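Long-range contact in prenylcyclase (Actinoplanes teichomyceticus, PDB 6IJ1), which probably cyclises or transfers prenyl groups, acting on prenyl substrates: residues P287-R292 with L327-T332. Residues are numbered along the deposited sequence; the frame is centred on the assembly and turned at random.
Sequences PSARLR and LHTTAT
Ser288 and Thr329 meet in a small buried loop-to-helix contact, where the chain running into strand 291-292 passes the first turn of helix 327-341. The backbone N of Ser288 donates to Thr329 OG1 over 2.9 Å in a nearly straight bond (167° at the hydrogen). Thr329 carries this hydroxyl anti to its carbonyl carbon (chi1 -62°), pointing at the loop, and the same OG1 is hydrogen-bonded to Asp323, whose other carboxylate oxygen accepts from Ala289 N; loop and helix start thus share one acidic partner. The methyl CG2 of Thr329 lies 3.4 Å from Ser288 OG, a hydroxyl held by Thr286 O and Phe247 N. Replacing Thr329 by valine would probably leave Ser288 N without its acceptor and Asp323 without one of its partners. Beside this, Ala289, centre of an inverse gamma turn, sets its CB obliquely against the His328 ring, 3.6 Å from ND1. One turn on, Thr332 OG1 bonds back to His328 O at 2.7 Å. Helix 246-256 covers Ser288 and Ala289 through Pro246 and Phe247, helix 42-52 packs on His328 through Ile44, and Leu291 pairs through its backbone with Ala321 of strand 319-321.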
# COMPACT_ATOMS: atom_id res chain seq x y z
N PRO A 287 -1.38 -14.93 4.21
CA PRO A 287 -1.23 -13.54 4.65
C PRO A 287 0.23 -13.21 4.84
O PRO A 287 0.95 -13.85 5.65
CB PRO A 287 -2.00 -13.48 5.97
CG PRO A 287 -3.12 -14.56 5.75
CD PRO A 287 -2.38 -15.65 5.03
N SER A 288 0.66 -12.17 4.15
CA SER A 288 2.08 -11.85 4.16
C SER A 288 2.29 -10.34 4.02
O SER A 288 3.43 -9.90 3.78
CB SER A 288 2.78 -12.64 3.03
OG SER A 288 2.03 -12.60 1.80
N ALA A 289 1.24 -9.55 4.21
CA ALA A 289 1.38 -8.09 4.12
C ALA A 289 1.85 -7.61 5.50
O ALA A 289 1.06 -7.18 6.34
CB ALA A 289 0.05 -7.47 3.67
N ARG A 290 3.15 -7.73 5.73
CA ARG A 290 3.71 -7.62 7.09
C ARG A 290 4.01 -6.15 7.37
O ARG A 290 4.93 -5.57 6.79
CB ARG A 290 4.97 -8.48 7.24
CG ARG A 290 4.74 -9.99 6.93
CD ARG A 290 3.52 -10.59 7.71
NE ARG A 290 3.83 -10.95 9.08
CZ ARG A 290 4.37 -12.14 9.46
NH1 ARG A 290 4.73 -13.00 8.60
NH2 ARG A 290 4.64 -12.38 10.70
N LEU A 291 3.19 -5.59 8.24
CA LEU A 291 3.18 -4.16 8.57
C LEU A 291 3.90 -4.02 9.89
O LEU A 291 3.52 -4.67 10.87
CB LEU A 291 1.72 -3.70 8.66
CG LEU A 291 1.28 -2.25 8.70
CD1 LEU A 291 -0.23 -2.31 8.77
CD2 LEU A 291 1.85 -1.69 9.98
N ARG A 292 4.91 -3.16 9.96
CA ARG A 292 5.55 -2.93 11.26
C ARG A 292 4.99 -1.65 11.86
O ARG A 292 5.10 -0.57 11.25
CB ARG A 292 7.07 -2.91 11.14
CG ARG A 292 7.64 -1.88 10.18
CD ARG A 292 9.16 -2.06 10.03
NE ARG A 292 9.73 -1.05 9.16
CZ ARG A 292 10.97 -1.09 8.69
NH1 ARG A 292 11.82 -2.08 9.07
NH2 ARG A 292 11.40 -0.18 7.83
N LEU A 327 -6.93 -10.33 3.04
CA LEU A 327 -7.51 -9.52 1.95
C LEU A 327 -6.43 -8.61 1.34
O LEU A 327 -6.37 -8.44 0.11
CB LEU A 327 -8.68 -8.64 2.42
CG LEU A 327 -9.81 -9.27 3.24
CD1 LEU A 327 -11.01 -8.26 3.21
CD2 LEU A 327 -10.25 -10.59 2.75
N HIS A 328 -5.58 -8.01 2.18
CA HIS A 328 -4.57 -7.12 1.62
C HIS A 328 -3.61 -7.87 0.74
O HIS A 328 -3.31 -7.45 -0.38
CB HIS A 328 -3.85 -6.41 2.79
CG HIS A 328 -3.04 -5.23 2.38
ND1 HIS A 328 -1.94 -5.34 1.58
CD2 HIS A 328 -3.20 -3.91 2.65
CE1 HIS A 328 -1.43 -4.13 1.37
NE2 HIS A 328 -2.18 -3.23 2.00
N THR A 329 -3.16 -9.03 1.21
CA THR A 329 -2.24 -9.84 0.38
C THR A 329 -2.90 -10.24 -0.92
O THR A 329 -2.31 -10.13 -1.99
CB THR A 329 -1.81 -11.12 1.14
OG1 THR A 329 -1.10 -10.79 2.33
CG2 THR A 329 -0.89 -12.02 0.26
N THR A 330 -4.13 -10.72 -0.86
CA THR A 330 -4.77 -11.20 -2.08
C THR A 330 -4.97 -10.06 -3.06
O THR A 330 -4.73 -10.25 -4.26
CB THR A 330 -6.10 -11.87 -1.69
OG1 THR A 330 -5.81 -12.98 -0.86
CG2 THR A 330 -6.84 -12.34 -2.96
N ALA A 331 -5.40 -8.89 -2.56
CA ALA A 331 -5.55 -7.76 -3.49
C ALA A 331 -4.23 -7.41 -4.14
O ALA A 331 -4.15 -7.14 -5.36
CB ALA A 331 -6.15 -6.55 -2.77
N THR A 332 -3.15 -7.36 -3.33
CA THR A 332 -1.82 -7.06 -3.86
C THR A 332 -1.40 -8.04 -4.94
O THR A 332 -0.85 -7.64 -5.99
CB THR A 332 -0.81 -7.06 -2.70
OG1 THR A 332 -1.28 -6.18 -1.64
CG2 THR A 332 0.56 -6.60 -3.14